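Local coordinates for genome polyprotein (Chicken sicinivirus JSY, PDB 6QWT) that acts, through this C-terminal 3Dpol part of the polyprotein, as an RNA-dependent RNA polymerase that probably replicates the viral RNA genome, at residues Phe78-Thr88 / Ile249-Pro260; Leu138-Leu146 / Ile180-Leu189. All blocks are in the same frame, centred on the assembly; numbering follows the deposited sequence.

In the fold
The chain is a picornaviral polymerase of the right-hand type, and the two interactions lie about 20 Å apart, centre to centre. Along the sequence, 138-146 and 180-189 both fall between 78-88 and 249-260, so interaction 1 joins parts farther apart in sequence. It ties a segment probably on the fingers side to a helix that probably belongs to the palm, whereas interaction 2 packs two helices within what are probably the fingers. The contacts meet where T88, I257 and L259 pack against M188 and L189. Neighbouring helices bind them further: 191-198 follows 180-189 and touches F83, L86 and L253, while 267-276 touches both I257 and L189.

Interaction 1: Phe78-Thr88 / Ile249-Pro260; sequences FSRCNFPPLHT and IGEELAKIIQLP
A short parallel beta bridge between L86 and I257 extends a helix contact in which F78 packs against helix 243-256, probably the palm helix after polymerase motif A. L86 reaches both neighbours of I257, the usual parallel pattern: its N donates to I256 O at 3.1 Å, and its O accepts from Q258 N at 2.7 Å with a nearly straight N-H...O angle of 168°. I256 O is gripped twice, because the folded side chain of Q258 turns back to donate NE2 to it from the face opposite L86 N. I256 fills the angle between helix and strand. Its CG2 lies 3.7 Å from L86 CD1, the two side chains running side by side, while its CD1 reaches F78 and F83.

The F78 ring is laid across E252, whose CB sits over one face, 3.8 Å from the ring centroid. With CG beside the backbone N (chi1 -62°), E252 keeps that atom against F78 CE2 and CD2; the chain then bends at chi2, and the carboxylate goes on to a salt bridge with K75. L253 CD2 and I249 CG2 come to the ring edge, with M306 of helix 298-316 also against F78. Beyond the bridge, T88 CG2 meets L259 CD2 at 3.7 Å, and one water spans the gap, accepting from T88 N at 2.9 Å and donating to Q258 O at 3.1 Å.

Interaction 2: Leu138-Leu146 / Ile180-Leu189; sequences LYQEIEACL and IHAIIAGRML
A buried helix-helix crossing joins 136-147 and 180-189 through I142, H181, A185 and L146, with the segment axes 8.4 Å apart at a signed angle of -58°. The interface is largely apolar and interlocked from both sides. I142 enters the hole formed by H181, I184, A185 and M188. Its CD1 lies 3.7 Å from I184 CD1, while CG2, the branch anti to the backbone N, turns to M188 SD at 4.0 Å. H181 in turn fits among L138, E141, I142 and C145, giving reciprocal knobs-into-holes packing.

The sequence position suits the fingers of a picornaviral polymerase: helix 180-189 follows strand 174-177, which probably ends motif F. Helix 91-96 and strand 124-126 add side chains around the crossing, M91 on I142 and F124 on both L138 and I184.

H181 has CG between its backbone N and carbonyl carbon (chi1 63°), which sets the imidazole alongside E141, both side chains pointing the same way with their CB atoms 3.8 Å apart. E141 OE2 stands over one ring face, but it is 4.1 Å from H181 NE2, too far to bond; H181 ND1 instead accepts from W114 NE1. An indole can only donate, so the ring is probably neutral, with its proton on NE2. The backbones are nearest at I142 and H181; further along, A185 CB touches L146 CD2 at 3.7 Å and C145 SG at 4.0 Å. L146 forks around this point, CD2 lying against L189 CG and CD1 meeting M188 CE at 3.7 Å.

Interaction 1: Phe78-Thr88 / Ile249-Pro260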
loop_
_atom_site.group_PDB
_atom_site.type_symbol
_atom_site.label_atom_id
_atom_site.label_comp_id
_atom_site.label_asym_id
_atom_site.label_seq_id
_atom_site.Cartn_x
_atom_site.Cartn_y
_atom_site.Cartn_z
ATOM N N PHE A 78 1.549 18.048 10.778
ATOM C CA PHE A 78 2.977 18.342 10.789
ATOM C C PHE A 78 3.450 18.886 12.128
ATOM O O PHE A 78 4.638 18.757 12.448
ATOM C CB PHE A 78 3.322 19.322 9.673
ATOM C CG PHE A 78 3.457 18.670 8.331
ATOM C CD1 PHE A 78 4.645 18.064 7.958
ATOM C CD2 PHE A 78 2.389 18.645 7.450
ATOM C CE1 PHE A 78 4.767 17.455 6.724
ATOM C CE2 PHE A 78 2.502 18.040 6.218
ATOM C CZ PHE A 78 3.694 17.448 5.852
ATOM N N SER A 79 2.556 19.489 12.914
ATOM C CA SER A 79 2.925 19.906 14.262
ATOM C C SER A 79 3.267 18.697 15.124
ATOM O O SER A 79 4.279 18.689 15.836
ATOM C CB SER A 79 1.792 20.717 14.892
ATOM O OG SER A 79 2.074 21.026 16.244
ATOM N N ARG A 80 2.431 17.659 15.065
ATOM C CA ARG A 80 2.699 16.449 15.831
ATOM C C ARG A 80 3.914 15.705 15.290
ATOM O O ARG A 80 4.712 15.168 16.068
ATOM C CB ARG A 80 1.473 15.539 15.825
ATOM C CG ARG A 80 1.770 14.140 16.331
ATOM C CD ARG A 80 0.521 13.450 16.823
ATOM N NE ARG A 80 -0.187 14.239 17.826
ATOM C CZ ARG A 80 -1.232 13.796 18.516
ATOM N NH1 ARG A 80 -1.686 12.565 18.312
ATOM N NH2 ARG A 80 -1.823 14.580 19.408
ATOM N N CYS A 81 4.070 15.655 13.964
ATOM C CA CYS A 81 5.226 14.984 13.374
ATOM C C CYS A 81 6.531 15.558 13.915
ATOM O O CYS A 81 7.437 14.812 14.300
ATOM C CB CYS A 81 5.184 15.102 11.850
ATOM S SG CYS A 81 4.001 14.005 11.025
ATOM N N ASN A 82 6.637 16.890 13.954
ATOM C CA ASN A 82 7.814 17.585 14.480
ATOM C C ASN A 82 9.091 17.109 13.784
ATOM O O ASN A 82 10.092 16.783 14.424
ATOM C CB ASN A 82 7.911 17.419 16.001
ATOM C CG ASN A 82 8.866 18.416 16.644
ATOM O OD1 ASN A 82 8.983 19.560 16.203
ATOM N ND2 ASN A 82 9.551 17.980 17.694
ATOM N N PHE A 83 9.040 17.064 12.456
ATOM C CA PHE A 83 10.199 16.660 11.673
ATOM C C PHE A 83 11.334 17.664 11.861
ATOM O O PHE A 83 11.099 18.877 11.787
ATOM C CB PHE A 83 9.846 16.570 10.187
ATOM C CG PHE A 83 9.079 15.337 9.808
ATOM C CD1 PHE A 83 7.820 15.439 9.234
ATOM C CD2 PHE A 83 9.621 14.076 10.003
ATOM C CE1 PHE A 83 7.108 14.307 8.875
ATOM C CE2 PHE A 83 8.914 12.942 9.643
ATOM C CZ PHE A 83 7.656 13.058 9.080
ATOM N N PRO A 84 12.560 17.211 12.099
ATOM C CA PRO A 84 13.711 18.106 12.001
ATOM C C PRO A 84 14.044 18.351 10.542
ATOM O O PRO A 84 13.404 17.765 9.655
ATOM C CB PRO A 84 14.823 17.316 12.708
ATOM C CG PRO A 84 14.473 15.897 12.432
ATOM C CD PRO A 84 12.959 15.834 12.439
ATOM N N PRO A 85 15.009 19.218 10.240
ATOM C CA PRO A 85 15.447 19.350 8.844
ATOM C C PRO A 85 15.884 18.003 8.283
ATOM O O PRO A 85 16.670 17.279 8.900
ATOM C CB PRO A 85 16.613 20.342 8.928
ATOM C CG PRO A 85 16.311 21.158 10.144
ATOM C CD PRO A 85 15.636 20.227 11.116
ATOM N N LEU A 86 15.338 17.655 7.122
ATOM C CA LEU A 86 15.663 16.414 6.438
ATOM C C LEU A 86 16.493 16.713 5.197
ATOM O O LEU A 86 16.479 17.826 4.665
ATOM C CB LEU A 86 14.395 15.643 6.052
ATOM C CG LEU A 86 13.485 15.203 7.198
ATOM C CD1 LEU A 86 12.179 14.656 6.647
ATOM C CD2 LEU A 86 14.171 14.172 8.080
ATOM N N HIS A 87 17.218 15.697 4.736
ATOM C CA HIS A 87 18.147 15.848 3.628
ATOM C C HIS A 87 17.825 14.838 2.536
ATOM O O HIS A 87 17.018 13.921 2.716
ATOM C CB HIS A 87 19.600 15.688 4.095
ATOM C CG HIS A 87 20.064 16.794 4.990
ATOM N ND1 HIS A 87 20.846 17.835 4.541
ATOM C CD2 HIS A 87 19.839 17.029 6.307
ATOM C CE1 HIS A 87 21.090 18.662 5.543
ATOM N NE2 HIS A 87 20.491 18.196 6.623
ATOM N N THR A 88 18.467 15.023 1.389
ATOM C CA THR A 88 18.310 14.125 0.258
ATOM C C THR A 88 19.358 13.018 0.320
ATOM O O THR A 88 20.425 13.164 0.926
ATOM C CB THR A 88 18.418 14.889 -1.067
ATOM O OG1 THR A 88 19.764 15.338 -1.268
ATOM C CG2 THR A 88 17.484 16.091 -1.063
ATOM N N ILE A 249 0.777 19.213 1.072
ATOM C CA ILE A 249 1.846 18.397 1.636
ATOM C C ILE A 249 3.176 18.743 0.983
ATOM O O ILE A 249 4.216 18.808 1.650
ATOM C CB ILE A 249 1.509 16.902 1.485
ATOM C CG1 ILE A 249 0.369 16.519 2.430
ATOM C CG2 ILE A 249 2.739 16.040 1.746
ATOM C CD1 ILE A 249 -0.174 15.134 2.188
ATOM N N GLY A 250 3.162 18.986 -0.330
ATOM C CA GLY A 250 4.392 19.335 -1.021
ATOM C C GLY A 250 4.991 20.638 -0.529
ATOM O O GLY A 250 6.213 20.769 -0.424
ATOM N N GLU A 251 4.140 21.617 -0.212
ATOM C CA GLU A 251 4.640 22.898 0.277
ATOM C C GLU A 251 5.235 22.780 1.678
ATOM O O GLU A 251 6.205 23.477 1.995
ATOM C CB GLU A 251 3.522 23.939 0.242
ATOM C CG GLU A 251 3.219 24.452 -1.163
ATOM C CD GLU A 251 1.820 25.020 -1.301
ATOM O OE1 GLU A 251 1.186 25.300 -0.259
ATOM O OE2 GLU A 251 1.355 25.183 -2.452
ATOM N N GLU A 252 4.678 21.907 2.523
ATOM C CA GLU A 252 5.275 21.667 3.833
ATOM C C GLU A 252 6.610 20.947 3.698
ATOM O O GLU A 252 7.607 21.339 4.315
ATOM C CB GLU A 252 4.322 20.855 4.713
ATOM C CG GLU A 252 2.994 21.529 5.010
ATOM C CD GLU A 252 3.132 22.760 5.890
ATOM O OE1 GLU A 252 2.289 23.676 5.764
ATOM O OE2 GLU A 252 4.082 22.816 6.701
ATOM N N LEU A 253 6.644 19.880 2.895
ATOM C CA LEU A 253 7.880 19.130 2.712
ATOM C C LEU A 253 8.951 19.971 2.029
ATOM O O LEU A 253 10.146 19.742 2.241
ATOM C CB LEU A 253 7.604 17.861 1.907
ATOM C CG LEU A 253 6.704 16.825 2.579
ATOM C CD1 LEU A 253 6.471 15.647 1.646
ATOM C CD2 LEU A 253 7.316 16.362 3.891
ATOM N N ALA A 254 8.543 20.943 1.209
ATOM C CA ALA A 254 9.511 21.833 0.573
ATOM C C ALA A 254 10.322 22.598 1.611
ATOM O O ALA A 254 11.518 22.847 1.414
ATOM C CB ALA A 254 8.799 22.809 -0.364
ATOM N N LYS A 255 9.689 22.977 2.723
ATOM C CA LYS A 255 10.380 23.707 3.778
ATOM C C LYS A 255 11.224 22.799 4.661
ATOM O O LYS A 255 12.173 23.277 5.293
ATOM C CB LYS A 255 9.365 24.475 4.630
ATOM C CG LYS A 255 8.620 25.558 3.852
ATOM C CD LYS A 255 7.669 26.350 4.734
ATOM C CE LYS A 255 6.373 25.590 4.946
ATOM N NZ LYS A 255 5.476 26.258 5.930
ATOM N N ILE A 256 10.913 21.506 4.698
ATOM C CA ILE A 256 11.614 20.560 5.561
ATOM C C ILE A 256 12.832 19.958 4.870
ATOM O O ILE A 256 13.897 19.825 5.480
ATOM C CB ILE A 256 10.628 19.467 6.019
ATOM C CG1 ILE A 256 9.571 20.055 6.955
ATOM C CG2 ILE A 256 11.361 18.314 6.686
ATOM C CD1 ILE A 256 8.421 19.112 7.232
ATOM N N ILE A 257 12.705 19.586 3.599
ATOM C CA ILE A 257 13.759 18.857 2.899
ATOM C C ILE A 257 14.796 19.847 2.382
ATOM O O ILE A 257 14.470 20.769 1.627
ATOM C CB ILE A 257 13.180 18.013 1.754
ATOM C CG1 ILE A 257 12.328 16.872 2.318
ATOM C CG2 ILE A 257 14.294 17.465 0.870
ATOM C CD1 ILE A 257 11.432 16.216 1.297
ATOM N N GLN A 258 16.051 19.648 2.783
ATOM C CA GLN A 258 17.155 20.506 2.367
ATOM C C GLN A 258 17.775 19.946 1.093
ATOM O O GLN A 258 18.232 18.796 1.073
ATOM C CB GLN A 258 18.203 20.612 3.475
ATOM C CG GLN A 258 17.625 20.918 4.847
ATOM C CD GLN A 258 16.949 22.274 4.900
ATOM O OE1 GLN A 258 17.541 23.287 4.528
ATOM N NE2 GLN A 258 15.702 22.300 5.359
ATOM N N LEU A 259 17.797 20.756 0.038
ATOM C CA LEU A 259 18.229 20.281 -1.272
ATOM C C LEU A 259 19.711 20.575 -1.495
ATOM O O LEU A 259 20.212 21.611 -1.051
ATOM C CB LEU A 259 17.405 20.935 -2.376
ATOM C CG LEU A 259 15.923 20.558 -2.406
ATOM C CD1 LEU A 259 15.200 21.280 -3.531
ATOM C CD2 LEU A 259 15.750 19.052 -2.540
ATOM N N PRO A 260 20.421 19.678 -2.174
ATOM C CA PRO A 260 21.834 19.918 -2.486
ATOM C C PRO A 260 21.967 20.876 -3.657
ATOM O O PRO A 260 20.977 21.155 -4.349
ATOM C CB PRO A 260 22.353 18.516 -2.836
ATOM C CG PRO A 260 21.168 17.833 -3.413
ATOM C CD PRO A 260 19.958 18.375 -2.686
HETATM O O HOH W 1 20.618 16.864 0.565
#

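Interaction 2: Leu138-Leu146 / Ile180-Leu189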
loop_
_atom_site.group_PDB
_atom_site.type_symbol
_atom_site.label_atom_id
_atom_site.label_comp_id
_atom_site.label_asym_id
_atom_site.label_seq_id
_atom_site.Cartn_x
_atom_site.Cartn_y
_atom_site.Cartn_z
ATOM N N LEU A 138 20.961 5.558 -17.902
ATOM C CA LEU A 138 20.070 5.683 -16.753
ATOM C C LEU A 138 20.437 6.894 -15.905
ATOM O O LEU A 138 19.553 7.639 -15.467
ATOM C CB LEU A 138 20.105 4.411 -15.909
ATOM C CG LEU A 138 19.213 4.446 -14.665
ATOM C CD1 LEU A 138 17.783 4.830 -15.027
ATOM C CD2 LEU A 138 19.244 3.113 -13.934
ATOM N N TYR A 139 21.736 7.099 -15.662
ATOM C CA TYR A 139 22.195 8.253 -14.894
ATOM C C TYR A 139 21.657 9.553 -15.476
ATOM O O TYR A 139 21.221 10.443 -14.738
ATOM C CB TYR A 139 23.728 8.277 -14.857
ATOM C CG TYR A 139 24.331 9.446 -14.096
ATOM C CD1 TYR A 139 24.469 10.698 -14.687
ATOM C CD2 TYR A 139 24.777 9.288 -12.791
ATOM C CE1 TYR A 139 25.021 11.764 -13.991
ATOM C CE2 TYR A 139 25.331 10.347 -12.087
ATOM C CZ TYR A 139 25.452 11.581 -12.692
ATOM O OH TYR A 139 26.005 12.633 -11.994
ATOM N N GLN A 140 21.686 9.676 -16.803
ATOM C CA GLN A 140 21.242 10.900 -17.454
ATOM C C GLN A 140 19.732 11.073 -17.352
ATOM O O GLN A 140 19.240 12.206 -17.292
ATOM C CB GLN A 140 21.696 10.891 -18.911
ATOM C CG GLN A 140 21.181 12.040 -19.754
ATOM C CD GLN A 140 21.420 11.809 -21.231
ATOM O OE1 GLN A 140 22.474 11.309 -21.628
ATOM N NE2 GLN A 140 20.440 12.163 -22.054
ATOM N N GLU A 141 18.981 9.970 -17.330
ATOM C CA GLU A 141 17.535 10.075 -17.177
ATOM C C GLU A 141 17.158 10.453 -15.749
ATOM O O GLU A 141 16.215 11.223 -15.536
ATOM C CB GLU A 141 16.866 8.762 -17.587
ATOM C CG GLU A 141 16.746 8.576 -19.090
ATOM C CD GLU A 141 15.945 9.682 -19.750
ATOM O OE1 GLU A 141 16.562 10.637 -20.263
ATOM O OE2 GLU A 141 14.699 9.598 -19.751
ATOM N N ILE A 142 17.880 9.916 -14.760
ATOM C CA ILE A 142 17.661 10.322 -13.373
ATOM C C ILE A 142 17.928 11.813 -13.213
ATOM O O ILE A 142 17.160 12.537 -12.570
ATOM C CB ILE A 142 18.544 9.492 -12.423
ATOM C CG1 ILE A 142 18.255 7.999 -12.580
ATOM C CG2 ILE A 142 18.346 9.941 -10.972
ATOM C CD1 ILE A 142 19.300 7.114 -11.939
ATOM N N GLU A 143 19.025 12.290 -13.806
ATOM C CA GLU A 143 19.365 13.707 -13.726
ATOM C C GLU A 143 18.290 14.568 -14.380
ATOM O O GLU A 143 17.854 15.576 -13.812
ATOM C CB GLU A 143 20.726 13.950 -14.381
ATOM C CG GLU A 143 21.452 15.186 -13.883
ATOM C CD GLU A 143 21.940 15.036 -12.458
ATOM O OE1 GLU A 143 21.780 15.990 -11.667
ATOM O OE2 GLU A 143 22.483 13.960 -12.127
ATOM N N ALA A 144 17.851 14.183 -15.582
ATOM C CA ALA A 144 16.805 14.936 -16.269
ATOM C C ALA A 144 15.499 14.919 -15.492
ATOM O O ALA A 144 14.735 15.891 -15.539
ATOM C CB ALA A 144 16.588 14.371 -17.673
ATOM N N CYS A 145 15.222 13.826 -14.777
ATOM C CA CYS A 145 14.006 13.758 -13.975
ATOM C C CYS A 145 14.067 14.712 -12.790
ATOM O O CYS A 145 13.039 15.274 -12.392
ATOM C CB CYS A 145 13.771 12.326 -13.496
ATOM S SG CYS A 145 12.161 12.072 -12.727
ATOM N N LEU A 146 15.257 14.908 -12.218
ATOM C CA LEU A 146 15.393 15.821 -11.089
ATOM C C LEU A 146 15.136 17.266 -11.498
ATOM O O LEU A 146 14.703 18.076 -10.669
ATOM C CB LEU A 146 16.780 15.679 -10.469
ATOM C CG LEU A 146 17.023 14.382 -9.700
ATOM C CD1 LEU A 146 18.500 14.227 -9.377
ATOM C CD2 LEU A 146 16.179 14.352 -8.431
ATOM N N ILE A 180 12.067 3.423 -13.609
ATOM C CA ILE A 180 13.185 3.280 -12.677
ATOM C C ILE A 180 13.881 4.620 -12.441
ATOM O O ILE A 180 14.330 4.913 -11.326
ATOM C CB ILE A 180 14.167 2.200 -13.179
ATOM C CG1 ILE A 180 15.348 2.048 -12.216
ATOM C CG2 ILE A 180 14.648 2.510 -14.597
ATOM C CD1 ILE A 180 14.950 1.595 -10.824
ATOM N N HIS A 181 13.975 5.461 -13.476
ATOM C CA HIS A 181 14.641 6.748 -13.292
ATOM C C HIS A 181 13.798 7.703 -12.455
ATOM O O HIS A 181 14.350 8.537 -11.730
ATOM C CB HIS A 181 14.993 7.377 -14.645
ATOM C CG HIS A 181 13.808 7.703 -15.502
ATOM N ND1 HIS A 181 13.048 6.737 -16.125
ATOM C CD2 HIS A 181 13.270 8.894 -15.862
ATOM C CE1 HIS A 181 12.085 7.315 -16.821
ATOM N NE2 HIS A 181 12.196 8.624 -16.677
ATOM N N ALA A 182 12.468 7.594 -12.530
ATOM C CA ALA A 182 11.618 8.396 -11.656
ATOM C C ALA A 182 11.650 7.880 -10.224
ATOM O O ALA A 182 11.501 8.664 -9.277
ATOM C CB ALA A 182 10.183 8.412 -12.178
ATOM N N ILE A 183 11.844 6.574 -10.044
ATOM C CA ILE A 183 11.888 6.012 -8.700
ATOM C C ILE A 183 13.171 6.422 -7.990
ATOM O O ILE A 183 13.150 6.805 -6.814
ATOM C CB ILE A 183 11.729 4.482 -8.765
ATOM C CG1 ILE A 183 10.246 4.117 -8.850
ATOM C CG2 ILE A 183 12.379 3.813 -7.563
ATOM C CD1 ILE A 183 9.980 2.836 -9.591
ATOM N N ILE A 184 14.304 6.371 -8.694
ATOM C CA ILE A 184 15.576 6.739 -8.081
ATOM C C ILE A 184 15.608 8.230 -7.759
ATOM O O ILE A 184 16.097 8.638 -6.698
ATOM C CB ILE A 184 16.742 6.318 -8.993
ATOM C CG1 ILE A 184 16.798 4.792 -9.098
ATOM C CG2 ILE A 184 18.058 6.849 -8.458
ATOM C CD1 ILE A 184 17.793 4.287 -10.117
ATOM N N ALA A 185 15.083 9.067 -8.659
ATOM C CA ALA A 185 14.985 10.493 -8.362
ATOM C C ALA A 185 14.091 10.743 -7.154
ATOM O O ALA A 185 14.390 11.602 -6.317
ATOM C CB ALA A 185 14.463 11.252 -9.581
ATOM N N GLY A 186 12.992 9.995 -7.043
ATOM C CA GLY A 186 12.111 10.155 -5.898
ATOM C C GLY A 186 12.750 9.692 -4.603
ATOM O O GLY A 186 12.572 10.319 -3.554
ATOM N N ARG A 187 13.497 8.587 -4.652
ATOM C CA ARG A 187 14.228 8.138 -3.475
ATOM C C ARG A 187 15.365 9.084 -3.119
ATOM O O ARG A 187 15.822 9.083 -1.973
ATOM C CB ARG A 187 14.775 6.724 -3.693
ATOM C CG ARG A 187 13.702 5.672 -3.903
ATOM C CD ARG A 187 14.309 4.310 -4.199
ATOM N NE ARG A 187 14.035 3.363 -3.124
ATOM C CZ ARG A 187 14.968 2.812 -2.355
ATOM N NH1 ARG A 187 16.248 3.106 -2.543
ATOM N NH2 ARG A 187 14.622 1.965 -1.397
ATOM N N MET A 188 15.838 9.886 -4.071
ATOM C CA MET A 188 16.826 10.901 -3.728
ATOM C C MET A 188 16.171 12.063 -2.993
ATOM O O MET A 188 16.601 12.436 -1.896
ATOM C CB MET A 188 17.543 11.385 -4.991
ATOM C CG MET A 188 18.517 10.370 -5.573
ATOM S SD MET A 188 19.163 10.870 -7.182
ATOM C CE MET A 188 20.212 12.249 -6.718
ATOM N N LEU A 189 15.105 12.626 -3.571
ATOM C CA LEU A 189 14.473 13.813 -3.000
ATOM C C LEU A 189 13.828 13.516 -1.651
ATOM O O LEU A 189 13.950 14.310 -0.711
ATOM C CB LEU A 189 13.425 14.366 -3.965
ATOM C CG LEU A 189 13.912 14.873 -5.321
ATOM C CD1 LEU A 189 12.724 15.189 -6.219
ATOM C CD2 LEU A 189 14.790 16.096 -5.136
#